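Local structure of translation initiation inhibitor (Streptococcus pyogenes, 2EWC) at residues R6-E11 with E50-L55; R13-L18 with L27-G32; G44-M49 with E85-R90; V64-L69 with F112-V117. The protein is of unknown function but belongs to the YjgF family, whose members form trimers with clefts between subunits, and may inhibit translation initiation. All blocks are in the same frame, centred on the assembly; numbering follows the deposited sequence.

Contact 1 of 4, residues R6-E11 with E50-L55; sequences RYDVNE and ERRLAL
A salt-bridge network centred on Asp-8 ties the corner of strand 5-10, the outermost of the YjgF-type sheet within this chain, to the C-terminal part of helix 38-54, which packs on one face of that sheet. Asp-8 OD2 takes two arginines at once. Arg-52 NE donates to Asp-8 OD2 at 2.8 Å, nearly straight (172°); the oxygen lies in the guanidinium plane of Arg-52 and is met nearly along its C-O axis. Arg-51 NH2, also 2.8 Å from Asp-8 OD2, arrives from above the carboxylate plane, with its guanidinium turned 78° from that plane. The two arginines get there differently: the chain of Arg-52 runs extended from CG to NE, whereas that of Arg-51 bends at chi3 (67°), which brings NH2 to Asp-8 OD2. Two donors on one oxygen would be expected to stabilise the charged carboxylate. Arg-51 NH2 also pairs with Glu-48, and Arg-52 NH1 bonds to Tyr-29 O, so the same arginines connect the corner with neighbouring parts of the fold. Beside the charges, Leu-55 CD1 lies 4.0 Å from Asp-8 CB and 4.3 Å from Tyr-7 CB, an apolar patch at the end of the helical segment. The phenol of Tyr-7 points its OH to Glu-20. A water completes the link, donating to Asp-8 O at 3.2 Å and accepting from Arg-52 NH2 at 3.1 Å.

Contact 2 of 4, residues R13-L18 with L27-G32; sequences RGHTGL and LNYCVG
The imidazole of His-15 overlaps the amide of Asn-28: ND2 lies 3.4 Å from the ring plane, over its centre, with the two planes 31° apart. Asn-28 OD1 is displaced toward the root of the histidine, 3.3 Å from His-15 CB, and forms its hydrogen bond with Arg-94 N of the second subunit. Asn-28 ND2 makes a weak bond to Tyr-29 O within its own strand, and it also stands over one face of the Tyr-29 ring. ND2 therefore faces both rings, over the centre of one and toward the rim of the other. The rings meet obliquely, centroids 5.5 Å apart, with Tyr-29 OH 3.6 Å from His-15 CE1. A chi1 of 68° sets His-15 CG between the backbone N and the carbonyl carbon, which puts the ring over the Asn-28 amide. His-15 ND1 is buried here without a partner. The two segments belong to the beta hairpin of strands 15-21 and 24-30. Asn-28 N donates to Gly-17 O at 2.9 Å, from well above the carbonyl plane, and Leu-18 faces Leu-27 as an antiparallel non-hydrogen-bonded pair. A classic beta bulge at Gly-17 and Leu-18, opposite Tyr-7, marks the corner of the strand. Arg-13 pairs with Glu-80 of the second subunit, so this end of the hairpin lies at a subunit interface. Within the Leu-18/Leu-27 pair, Leu-18 CD1 packs 3.7 Å from Leu-27 CG.

Contact 3 of 4, residues G44-M49 with E85-R90; sequences GAFDEM and ERFNGR
Asp-47 OD1 is gripped by both terminal nitrogens of Arg-86: NH2 at 2.6 Å forms the salt bridge, and NH1 at 3.0 Å adds a weak bond with a bent N-H angle of 127°. NH2 meets the oxygen nearly along its C-O axis, although the carboxylate and guanidinium planes are 50° apart. The Arg-86 chain bends at chi3, which lays one guanidinium face on Phe-46 CB, 3.7 Å from the plane and over its centre. The two segments come from helices 38-54 and 76-87, the pair that lies against one face of the sheet in this alpha/beta fold. Next to the ion pair the contact is aromatic and apolar. Phe-87 turns its edge to the face of Phe-46 in a T-shaped pair, with Phe-87 CE1 4.2 Å above the centre of the Phe-46 ring and the planes at 79°. Selenomethionine Met-49 extends from the opposite direction to Phe-87, its chain bent at chi3, and sets CE 3.6 Å from Phe-87 CZ. Met-66 of strand 63-70 touches Phe-46, Met-49 and Phe-87, joining this cluster to the sheet. Arg-86 NH2 has a second salt bridge to Glu-50, so its positive charge is shared between two acids of helix 38-54, which would be expected to favour the ionised forms of Asp-47 and Glu-50 and helps fix the guanidinium in place.

Contact 4 of 4, residues V64-L69 with F112-V117; sequences VQMDCL and FQVDGV
Strands 64-69 and 112-117 run antiparallel, their axes 4.5 Å apart at closest approach and 160° between directions, with five bridged pairs from Gln-65 with Val-117 to Leu-69 with Gln-113. A classic beta bulge begins the ladder: Val-64 N donates to Val-117 O at 2.9 Å and Gln-65 N only weakly to the same oxygen. At the other end, Leu-69 N bonds to Gln-113 O at 2.8 Å. At Gly-116 the strands come closest, with Gly-116 CA 4.0 Å from Met-66 CA. One face carries Met-66, Cys-68 and Val-114. Val-114 CG2, placed anti to its backbone N, reaches across to Met-66 CG at 3.6 Å and to Cys-68 SG, while Phe-112 CE1 touches Cys-68 CB. The other face is polar in the middle. Asp-67 and Asp-115 lie side by side, although the Asp-115 carboxylate is less surely placed. Gln-65 NE2 donates to Asp-67 OD1 at 2.7 Å; the oxygen lies in the amide plane of Gln-65, while NE2 comes from above the Asp-67 carboxylate plane. Lysines probably offset the two negative charges: Lys-95 binds Asp-67 OD1, and Lys-95 of the second subunit bridges Asp-67 OD2 and Asp-115 OD1. The apolar face is covered by helices 38-54 and 76-87, through Phe-46, Ala-45 and Met-79 among others. In the sheet, strand 63-70 lies between 93-98 and 112-119, and 112-119 in turn adjoins 24-30.

Contacts 1, 2 and 4 all reach the same sheet, and contact 3 packs against it through its helices. Contact 1 joins contact 2 through the backbone pairing of strands 5-10 and 15-21, with Tyr-7 N 2.8 Å from Leu-18 O; their centres are 8 Å apart. Contact 2 continues into contact 4 where Leu-27 N lies 2.9 Å from Gly-116 O. Helix 38-54 serves contacts 1 and 3, joined through Glu-50 and Arg-86. Phe-87 CZ approaches Met-66 SE at 3.7 Å, joining contacts 3 and 4. Contacts 1, 2 and 4 touch the second subunit and contacts 3 and 4 touch the third, consistent with the intersubunit clefts of YjgF trimers.

Contact 1 of 4, residues R6-E11 with E50-L55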
loop_
_atom_site.group_PDB
_atom_site.type_symbol
_atom_site.label_atom_id
_atom_site.label_comp_id
_atom_site.label_asym_id
_atom_site.label_seq_id
_atom_site.Cartn_x
_atom_site.Cartn_y
_atom_site.Cartn_z
ATOM N N ARG B 6 32.607 11.533 -39.435
ATOM C CA ARG B 6 31.548 12.523 -39.309
ATOM C C ARG B 6 30.854 12.750 -40.672
ATOM O O ARG B 6 31.514 13.121 -41.637
ATOM C CB ARG B 6 32.136 13.821 -38.740
ATOM C CG ARG B 6 32.691 13.650 -37.304
ATOM C CD ARG B 6 33.592 14.804 -36.878
ATOM N NE ARG B 6 33.798 14.815 -35.424
ATOM C CZ ARG B 6 34.818 14.230 -34.795
ATOM N NH1 ARG B 6 34.900 14.303 -33.471
ATOM N NH2 ARG B 6 35.763 13.581 -35.480
ATOM N N TYR B 7 29.543 12.518 -40.741
ATOM C CA TYR B 7 28.782 12.609 -42.003
ATOM C C TYR B 7 27.756 13.722 -41.927
ATOM O O TYR B 7 27.341 14.083 -40.832
ATOM C CB TYR B 7 28.017 11.315 -42.269
ATOM C CG TYR B 7 28.859 10.072 -42.396
ATOM C CD1 TYR B 7 29.144 9.526 -43.645
ATOM C CD2 TYR B 7 29.335 9.413 -41.262
ATOM C CE1 TYR B 7 29.915 8.356 -43.759
ATOM C CE2 TYR B 7 30.100 8.256 -41.362
ATOM C CZ TYR B 7 30.392 7.739 -42.608
ATOM O OH TYR B 7 31.136 6.593 -42.696
ATOM N N ASP B 8 27.340 14.259 -43.074
ATOM C CA ASP B 8 26.311 15.299 -43.100
ATOM C C ASP B 8 26.652 16.475 -42.156
ATOM O O ASP B 8 25.825 16.907 -41.336
ATOM C CB ASP B 8 24.961 14.676 -42.703
ATOM C CG ASP B 8 23.781 15.567 -43.039
ATOM O OD1 ASP B 8 23.910 16.365 -44.003
ATOM O OD2 ASP B 8 22.734 15.462 -42.342
ATOM N N VAL B 9 27.884 16.967 -42.258
ATOM C CA VAL B 9 28.386 18.038 -41.409
ATOM C C VAL B 9 27.770 19.373 -41.801
ATOM O O VAL B 9 27.695 19.709 -42.979
ATOM C CB VAL B 9 29.910 18.122 -41.485
ATOM C CG1 VAL B 9 30.427 19.355 -40.780
ATOM C CG2 VAL B 9 30.523 16.882 -40.867
ATOM N N ASN B 10 27.305 20.122 -40.803
ATOM C CA ASN B 10 26.755 21.454 -41.027
ATOM C C ASN B 10 27.724 22.505 -40.503
ATOM O O ASN B 10 27.812 22.736 -39.307
ATOM C CB ASN B 10 25.351 21.579 -40.397
ATOM C CG ASN B 10 24.649 22.891 -40.761
ATOM O OD1 ASN B 10 25.285 23.919 -40.914
ATOM N ND2 ASN B 10 23.324 22.854 -40.864
ATOM N N GLU B 11 28.448 23.133 -41.425
ATOM C CA GLU B 11 29.509 24.093 -41.102
ATOM C C GLU B 11 29.021 25.355 -40.383
ATOM O O GLU B 11 29.707 25.868 -39.512
ATOM C CB GLU B 11 30.311 24.477 -42.371
ATOM C CG GLU B 11 31.037 23.297 -43.084
ATOM C CD GLU B 11 32.141 22.639 -42.239
ATOM O OE1 GLU B 11 32.457 23.169 -41.144
ATOM O OE2 GLU B 11 32.691 21.587 -42.667
ATOM N N GLU B 50 15.939 8.800 -41.332
ATOM C CA GLU B 50 16.163 7.783 -42.358
ATOM C C GLU B 50 17.213 8.210 -43.387
ATOM O O GLU B 50 18.036 7.385 -43.813
ATOM C CB GLU B 50 14.860 7.425 -43.089
ATOM C CG GLU B 50 13.866 6.667 -42.229
ATOM C CD GLU B 50 12.686 6.127 -43.010
ATOM O OE1 GLU B 50 12.017 6.915 -43.736
ATOM O OE2 GLU B 50 12.430 4.898 -42.900
ATOM N N ARG B 51 17.144 9.473 -43.817
ATOM C CA ARG B 51 18.106 10.019 -44.771
ATOM C C ARG B 51 19.504 9.882 -44.210
ATOM O O ARG B 51 20.401 9.428 -44.897
ATOM C CB ARG B 51 17.842 11.502 -45.077
ATOM C CG ARG B 51 18.839 12.088 -46.100
ATOM C CD ARG B 51 18.652 13.582 -46.388
ATOM N NE ARG B 51 18.966 14.394 -45.220
ATOM C CZ ARG B 51 20.185 14.779 -44.842
ATOM N NH1 ARG B 51 21.260 14.450 -45.549
ATOM N NH2 ARG B 51 20.323 15.507 -43.727
ATOM N N ARG B 52 19.691 10.286 -42.958
ATOM C CA ARG B 52 21.026 10.268 -42.377
ATOM C C ARG B 52 21.517 8.839 -42.183
ATOM O O ARG B 52 22.654 8.539 -42.498
ATOM C CB ARG B 52 21.071 11.071 -41.082
ATOM C CG ARG B 52 21.264 12.571 -41.314
ATOM C CD ARG B 52 20.792 13.351 -40.086
ATOM N NE ARG B 52 21.098 14.779 -40.176
ATOM C CZ ARG B 52 20.706 15.692 -39.282
ATOM N NH1 ARG B 52 19.966 15.342 -38.226
ATOM N NH2 ARG B 52 21.055 16.971 -39.450
ATOM N N LEU B 53 20.643 7.970 -41.699
ATOM C CA LEU B 53 20.956 6.571 -41.523
ATOM C C LEU B 53 21.337 5.880 -42.846
ATOM O O LEU B 53 22.198 4.987 -42.860
ATOM C CB LEU B 53 19.786 5.844 -40.836
ATOM C CG LEU B 53 19.555 6.154 -39.355
ATOM C CD1 LEU B 53 18.246 5.531 -38.882
ATOM C CD2 LEU B 53 20.727 5.647 -38.521
ATOM N N ALA B 54 20.692 6.288 -43.940
ATOM C CA ALA B 54 21.010 5.751 -45.253
ATOM C C ALA B 54 22.445 6.081 -45.722
ATOM O O ALA B 54 23.002 5.374 -46.553
ATOM C CB ALA B 54 19.969 6.203 -46.306
ATOM N N LEU B 55 23.050 7.132 -45.179
ATOM C CA LEU B 55 24.461 7.444 -45.485
ATOM C C LEU B 55 25.438 6.313 -45.099
ATOM O O LEU B 55 26.529 6.196 -45.655
ATOM C CB LEU B 55 24.872 8.764 -44.815
ATOM C CG LEU B 55 24.074 9.981 -45.311
ATOM C CD1 LEU B 55 24.245 11.183 -44.420
ATOM C CD2 LEU B 55 24.441 10.319 -46.753
HETATM O O HOH W 1 23.246 18.693 -40.740
#

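Contact 2 of 4, residues R13-L18 with L27-G32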
loop_
_atom_site.group_PDB
_atom_site.type_symbol
_atom_site.label_atom_id
_atom_site.label_comp_id
_atom_site.label_asym_id
_atom_site.label_seq_id
_atom_site.Cartn_x
_atom_site.Cartn_y
_atom_site.Cartn_z
ATOM N N ARG B 13 26.199 25.725 -38.445
ATOM C CA ARG B 13 25.655 25.484 -37.107
ATOM C C ARG B 13 26.708 24.875 -36.166
ATOM O O ARG B 13 26.580 24.959 -34.946
ATOM C CB ARG B 13 24.399 24.599 -37.154
ATOM C CG ARG B 13 23.357 24.898 -38.269
ATOM C CD ARG B 13 22.931 26.375 -38.410
ATOM N NE ARG B 13 22.588 27.002 -37.134
ATOM C CZ ARG B 13 21.583 26.615 -36.348
ATOM N NH1 ARG B 13 20.814 25.581 -36.694
ATOM N NH2 ARG B 13 21.353 27.253 -35.197
ATOM N N GLY B 14 27.765 24.295 -36.729
ATOM C CA GLY B 14 28.788 23.639 -35.910
ATOM C C GLY B 14 28.298 22.323 -35.322
ATOM O O GLY B 14 28.469 22.075 -34.133
ATOM N N HIS B 15 27.674 21.485 -36.149
ATOM C CA HIS B 15 27.257 20.145 -35.724
ATOM C C HIS B 15 27.461 19.114 -36.834
ATOM O O HIS B 15 27.587 19.470 -38.011
ATOM C CB HIS B 15 25.810 20.138 -35.195
ATOM C CG HIS B 15 24.751 20.406 -36.231
ATOM N ND1 HIS B 15 23.752 21.345 -36.049
ATOM C CD2 HIS B 15 24.500 19.822 -37.430
ATOM C CE1 HIS B 15 22.945 21.335 -37.099
ATOM N NE2 HIS B 15 23.380 20.425 -37.954
ATOM N N THR B 16 27.489 17.840 -36.460
ATOM C CA THR B 16 27.580 16.754 -37.417
ATOM C C THR B 16 26.260 15.982 -37.416
ATOM O O THR B 16 25.755 15.590 -36.339
ATOM C CB THR B 16 28.751 15.810 -37.055
ATOM O OG1 THR B 16 29.990 16.531 -37.165
ATOM C CG2 THR B 16 28.781 14.602 -37.964
ATOM N N GLY B 17 25.700 15.766 -38.609
ATOM C CA GLY B 17 24.388 15.135 -38.741
ATOM C C GLY B 17 24.391 13.712 -38.208
ATOM O O GLY B 17 23.446 13.284 -37.556
ATOM N N LEU B 18 25.461 12.981 -38.494
ATOM C CA LEU B 18 25.607 11.622 -38.015
ATOM C C LEU B 18 27.089 11.347 -37.743
ATOM O O LEU B 18 27.933 11.489 -38.649
ATOM C CB LEU B 18 25.106 10.621 -39.066
ATOM C CG LEU B 18 25.302 9.156 -38.664
ATOM C CD1 LEU B 18 24.229 8.751 -37.674
ATOM C CD2 LEU B 18 25.303 8.228 -39.857
ATOM N N LEU B 27 22.991 10.452 -34.055
ATOM C CA LEU B 27 22.250 11.400 -34.888
ATOM C C LEU B 27 22.067 12.740 -34.189
ATOM O O LEU B 27 21.593 12.802 -33.046
ATOM C CB LEU B 27 20.888 10.817 -35.262
ATOM C CG LEU B 27 20.910 9.624 -36.239
ATOM C CD1 LEU B 27 20.041 8.449 -35.744
ATOM C CD2 LEU B 27 20.451 10.095 -37.574
ATOM N N ASN B 28 22.485 13.803 -34.867
ATOM C CA ASN B 28 22.146 15.161 -34.480
ATOM C C ASN B 28 20.595 15.285 -34.476
ATOM O O ASN B 28 19.898 14.397 -35.000
ATOM C CB ASN B 28 22.793 16.117 -35.478
ATOM C CG ASN B 28 22.752 17.559 -35.036
ATOM O OD1 ASN B 28 23.564 17.993 -34.230
ATOM N ND2 ASN B 28 21.818 18.321 -35.584
ATOM N N TYR B 29 20.043 16.330 -33.850
ATOM C CA TYR B 29 18.581 16.508 -33.859
ATOM C C TYR B 29 18.095 16.502 -35.314
ATOM O O TYR B 29 18.743 17.066 -36.203
ATOM C CB TYR B 29 18.139 17.796 -33.128
ATOM C CG TYR B 29 18.607 19.075 -33.790
ATOM C CD1 TYR B 29 17.868 19.660 -34.822
ATOM C CD2 TYR B 29 19.800 19.698 -33.386
ATOM C CE1 TYR B 29 18.304 20.848 -35.440
ATOM C CE2 TYR B 29 20.242 20.866 -33.984
ATOM C CZ TYR B 29 19.487 21.442 -35.013
ATOM O OH TYR B 29 19.920 22.602 -35.626
ATOM N N CYS B 30 16.973 15.830 -35.544
ATOM C CA CYS B 30 16.364 15.715 -36.854
ATOM C C CYS B 30 15.058 16.475 -36.894
ATOM O O CYS B 30 14.229 16.355 -36.007
ATOM C CB CYS B 30 16.082 14.259 -37.194
ATOM S SG CYS B 30 17.535 13.225 -37.262
ATOM N N VAL B 31 14.876 17.198 -37.985
ATOM C CA VAL B 31 13.814 18.146 -38.155
ATOM C C VAL B 31 13.391 18.080 -39.626
ATOM O O VAL B 31 14.239 17.877 -40.489
ATOM C CB VAL B 31 14.357 19.548 -37.739
ATOM C CG1 VAL B 31 14.551 20.490 -38.938
ATOM C CG2 VAL B 31 13.484 20.148 -36.722
ATOM N N GLY B 32 12.093 18.206 -39.909
ATOM C CA GLY B 32 11.589 18.150 -41.290
ATOM C C GLY B 32 10.183 18.710 -41.458
ATOM O O GLY B 32 9.433 18.828 -40.476
#

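Contact 3 of 4, residues G44-M49 with E85-R90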
loop_
_atom_site.group_PDB
_atom_site.type_symbol
_atom_site.label_atom_id
_atom_site.label_comp_id
_atom_site.label_asym_id
_atom_site.label_seq_id
_atom_site.Cartn_x
_atom_site.Cartn_y
_atom_site.Cartn_z
ATOM N N GLY B 44 8.376 14.347 -41.092
ATOM C CA GLY B 44 9.528 15.059 -41.601
ATOM C C GLY B 44 10.775 14.778 -40.770
ATOM O O GLY B 44 11.851 14.589 -41.316
ATOM N N ALA B 45 10.645 14.746 -39.448
ATOM C CA ALA B 45 11.810 14.482 -38.626
ATOM C C ALA B 45 12.323 13.062 -38.906
ATOM O O ALA B 45 13.524 12.860 -39.043
ATOM C CB ALA B 45 11.482 14.657 -37.187
ATOM N N PHE B 46 11.410 12.091 -39.005
ATOM C CA PHE B 46 11.789 10.701 -39.218
ATOM C C PHE B 46 12.345 10.469 -40.637
ATOM O O PHE B 46 13.169 9.567 -40.832
ATOM C CB PHE B 46 10.616 9.751 -38.960
ATOM C CG PHE B 46 10.256 9.578 -37.494
ATOM C CD1 PHE B 46 11.225 9.586 -36.504
ATOM C CD2 PHE B 46 8.935 9.331 -37.123
ATOM C CE1 PHE B 46 10.885 9.394 -35.157
ATOM C CE2 PHE B 46 8.591 9.134 -35.776
ATOM C CZ PHE B 46 9.569 9.168 -34.800
ATOM N N ASP B 47 11.878 11.260 -41.615
ATOM C CA ASP B 47 12.459 11.245 -42.967
ATOM C C ASP B 47 13.931 11.686 -42.922
ATOM O O ASP B 47 14.768 11.074 -43.609
ATOM C CB ASP B 47 11.714 12.171 -43.929
ATOM C CG ASP B 47 10.305 11.680 -44.304
ATOM O OD1 ASP B 47 9.964 10.484 -44.101
ATOM O OD2 ASP B 47 9.534 12.518 -44.854
ATOM N N GLU B 48 14.255 12.737 -42.152
ATOM C CA GLU B 48 15.660 13.142 -41.984
ATOM C C GLU B 48 16.475 12.040 -41.304
ATOM O O GLU B 48 17.597 11.742 -41.743
ATOM C CB GLU B 48 15.839 14.459 -41.214
ATOM C CG GLU B 48 16.347 15.670 -42.064
ATOM C CD GLU B 48 17.342 16.617 -41.312
ATOM O OE1 GLU B 48 17.106 17.041 -40.122
ATOM O OE2 GLU B 48 18.363 16.977 -41.944
HETATM N N MSE B 49 15.906 11.439 -40.249
HETATM C CA MSE B 49 16.555 10.348 -39.526
HETATM C C MSE B 49 16.908 9.201 -40.497
HETATM O O MSE B 49 18.046 8.714 -40.488
HETATM C CB MSE B 49 15.689 9.853 -38.359
HETATM C CG MSE B 49 16.311 8.732 -37.536
HETATM SE SE MSE B 49 15.416 8.238 -36.021
HETATM C CE MSE B 49 13.828 7.794 -36.662
ATOM N N GLU B 85 3.473 2.930 -37.547
ATOM C CA GLU B 85 3.432 2.842 -39.013
ATOM C C GLU B 85 4.817 2.766 -39.685
ATOM O O GLU B 85 4.974 2.120 -40.720
ATOM C CB GLU B 85 2.619 4.002 -39.594
ATOM C CG GLU B 85 1.107 3.954 -39.253
ATOM C CD GLU B 85 0.327 5.148 -39.826
ATOM O OE1 GLU B 85 0.957 5.935 -40.586
ATOM O OE2 GLU B 85 -0.892 5.307 -39.520
ATOM N N ARG B 86 5.821 3.409 -39.101
ATOM C CA ARG B 86 7.142 3.486 -39.741
ATOM C C ARG B 86 8.231 2.532 -39.231
ATOM O O ARG B 86 9.161 2.204 -39.985
ATOM C CB ARG B 86 7.631 4.931 -39.750
ATOM C CG ARG B 86 6.748 5.762 -40.653
ATOM C CD ARG B 86 7.251 7.147 -40.735
ATOM N NE ARG B 86 8.489 7.212 -41.487
ATOM C CZ ARG B 86 8.955 8.328 -42.022
ATOM N NH1 ARG B 86 8.272 9.460 -41.891
ATOM N NH2 ARG B 86 10.098 8.313 -42.682
ATOM N N PHE B 87 8.112 2.087 -37.979
ATOM C CA PHE B 87 9.088 1.175 -37.358
ATOM C C PHE B 87 8.699 -0.318 -37.430
ATOM O O PHE B 87 9.531 -1.186 -37.155
ATOM C CB PHE B 87 9.349 1.563 -35.901
ATOM C CG PHE B 87 10.225 2.765 -35.734
ATOM C CD1 PHE B 87 9.725 4.048 -35.956
ATOM C CD2 PHE B 87 11.549 2.617 -35.321
ATOM C CE1 PHE B 87 10.523 5.177 -35.771
ATOM C CE2 PHE B 87 12.380 3.737 -35.145
ATOM C CZ PHE B 87 11.868 5.025 -35.361
ATOM N N ASN B 88 7.435 -0.610 -37.755
ATOM C CA ASN B 88 6.994 -1.983 -38.080
ATOM C C ASN B 88 7.345 -3.043 -37.023
ATOM O O ASN B 88 8.017 -4.037 -37.323
ATOM C CB ASN B 88 7.590 -2.427 -39.419
ATOM C CG ASN B 88 7.483 -1.360 -40.497
ATOM O OD1 ASN B 88 6.387 -1.078 -41.010
ATOM N ND2 ASN B 88 8.634 -0.777 -40.868
ATOM N N GLY B 89 6.928 -2.818 -35.786
ATOM C CA GLY B 89 7.135 -3.806 -34.740
ATOM C C GLY B 89 8.533 -3.875 -34.154
ATOM O O GLY B 89 8.756 -4.639 -33.207
ATOM N N ARG B 90 9.479 -3.110 -34.705
ATOM C CA ARG B 90 10.820 -3.009 -34.120
ATOM C C ARG B 90 11.117 -1.594 -33.618
ATOM O O ARG B 90 11.430 -0.691 -34.405
ATOM C CB ARG B 90 11.874 -3.501 -35.120
ATOM C CG ARG B 90 11.776 -4.998 -35.394
ATOM C CD ARG B 90 12.606 -5.422 -36.582
ATOM N NE ARG B 90 12.276 -6.777 -37.026
ATOM C CZ ARG B 90 11.326 -7.063 -37.912
ATOM N NH1 ARG B 90 10.592 -6.085 -38.445
ATOM N NH2 ARG B 90 11.098 -8.326 -38.278
#

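Contact 4 of 4, residues V64-L69 with F112-V117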
loop_
_atom_site.group_PDB
_atom_site.type_symbol
_atom_site.label_atom_id
_atom_site.label_comp_id
_atom_site.label_asym_id
_atom_site.label_seq_id
_atom_site.Cartn_x
_atom_site.Cartn_y
_atom_site.Cartn_z
ATOM N N VAL B 64 18.476 2.239 -31.813
ATOM C CA VAL B 64 18.388 1.654 -30.478
ATOM C C VAL B 64 17.783 2.595 -29.435
ATOM O O VAL B 64 17.164 2.128 -28.467
ATOM C CB VAL B 64 19.757 1.062 -29.971
ATOM C CG1 VAL B 64 20.275 -0.017 -30.933
ATOM C CG2 VAL B 64 20.826 2.139 -29.753
ATOM N N GLN B 65 17.926 3.902 -29.638
ATOM C CA GLN B 65 17.470 4.882 -28.638
ATOM C C GLN B 65 17.124 6.189 -29.327
ATOM O O GLN B 65 17.793 6.576 -30.272
ATOM C CB GLN B 65 18.528 5.106 -27.527
ATOM C CG GLN B 65 17.972 5.761 -26.259
ATOM C CD GLN B 65 17.911 7.283 -26.367
ATOM O OE1 GLN B 65 18.650 7.876 -27.149
ATOM N NE2 GLN B 65 17.025 7.920 -25.580
HETATM N N MSE B 66 16.075 6.856 -28.853
HETATM C CA MSE B 66 15.558 8.062 -29.502
HETATM C C MSE B 66 15.124 9.025 -28.421
HETATM O O MSE B 66 14.432 8.626 -27.500
HETATM C CB MSE B 66 14.334 7.695 -30.334
HETATM C CG MSE B 66 14.351 8.175 -31.772
HETATM SE SE MSE B 66 13.113 7.400 -32.861
HETATM C CE MSE B 66 11.716 7.255 -31.788
ATOM N N ASP B 67 15.545 10.284 -28.520
ATOM C CA ASP B 67 15.027 11.339 -27.648
ATOM C C ASP B 67 14.069 12.176 -28.496
ATOM O O ASP B 67 14.451 12.609 -29.577
ATOM C CB ASP B 67 16.167 12.214 -27.113
ATOM C CG ASP B 67 16.886 11.583 -25.941
ATOM O OD1 ASP B 67 16.427 10.534 -25.452
ATOM O OD2 ASP B 67 17.916 12.134 -25.484
ATOM N N CYS B 68 12.838 12.365 -28.030
ATOM C CA CYS B 68 11.839 13.111 -28.812
ATOM C C CYS B 68 11.531 14.432 -28.142
ATOM O O CYS B 68 11.172 14.464 -26.960
ATOM C CB CYS B 68 10.566 12.287 -28.978
ATOM S SG CYS B 68 10.904 10.539 -29.404
ATOM N N LEU B 69 11.702 15.529 -28.874
ATOM C CA LEU B 69 11.517 16.859 -28.282
ATOM C C LEU B 69 10.231 17.490 -28.821
ATOM O O LEU B 69 10.087 17.659 -30.026
ATOM C CB LEU B 69 12.717 17.778 -28.581
ATOM C CG LEU B 69 14.144 17.399 -28.130
ATOM C CD1 LEU B 69 15.156 18.528 -28.440
ATOM C CD2 LEU B 69 14.212 17.060 -26.667
ATOM N N PHE B 112 8.563 20.034 -33.301
ATOM C CA PHE B 112 9.084 18.703 -33.017
ATOM C C PHE B 112 10.495 18.495 -33.566
ATOM O O PHE B 112 10.814 18.955 -34.667
ATOM C CB PHE B 112 8.127 17.660 -33.605
ATOM C CG PHE B 112 8.549 16.242 -33.367
ATOM C CD1 PHE B 112 8.279 15.615 -32.147
ATOM C CD2 PHE B 112 9.237 15.542 -34.349
ATOM C CE1 PHE B 112 8.681 14.290 -31.913
ATOM C CE2 PHE B 112 9.653 14.222 -34.130
ATOM C CZ PHE B 112 9.354 13.592 -32.902
ATOM N N GLN B 113 11.333 17.824 -32.780
ATOM C CA GLN B 113 12.660 17.390 -33.218
ATOM C C GLN B 113 12.866 16.006 -32.656
ATOM O O GLN B 113 12.227 15.647 -31.669
ATOM C CB GLN B 113 13.767 18.291 -32.689
ATOM C CG GLN B 113 13.751 19.725 -33.201
ATOM C CD GLN B 113 14.962 20.518 -32.706
ATOM O OE1 GLN B 113 15.633 20.112 -31.760
ATOM N NE2 GLN B 113 15.229 21.670 -33.334
ATOM N N VAL B 114 13.740 15.224 -33.291
ATOM C CA VAL B 114 14.110 13.934 -32.741
ATOM C C VAL B 114 15.615 13.703 -32.918
ATOM O O VAL B 114 16.216 14.217 -33.843
ATOM C CB VAL B 114 13.233 12.791 -33.324
ATOM C CG1 VAL B 114 13.498 12.552 -34.851
ATOM C CG2 VAL B 114 13.396 11.533 -32.509
ATOM N N ASP B 115 16.234 12.997 -31.981
ATOM C CA ASP B 115 17.594 12.537 -32.179
ATOM C C ASP B 115 17.665 11.072 -31.779
ATOM O O ASP B 115 16.648 10.474 -31.424
ATOM C CB ASP B 115 18.596 13.435 -31.432
ATOM C CG ASP B 115 18.746 13.083 -29.953
ATOM O OD1 ASP B 115 19.772 13.496 -29.347
ATOM O OD2 ASP B 115 17.869 12.392 -29.380
ATOM N N GLY B 116 18.845 10.469 -31.839
ATOM C CA GLY B 116 18.963 9.075 -31.433
ATOM C C GLY B 116 20.343 8.488 -31.583
ATOM O O GLY B 116 21.279 9.156 -32.053
ATOM N N VAL B 117 20.445 7.227 -31.164
ATOM C CA VAL B 117 21.617 6.402 -31.341
ATOM C C VAL B 117 21.196 5.200 -32.221
ATOM O O VAL B 117 20.132 4.634 -32.018
ATOM C CB VAL B 117 22.160 5.899 -29.958
ATOM C CG1 VAL B 117 23.477 5.174 -30.129
ATOM C CG2 VAL B 117 22.320 7.069 -28.948
HETATM O O HOH W 2 19.250 10.256 -27.870
#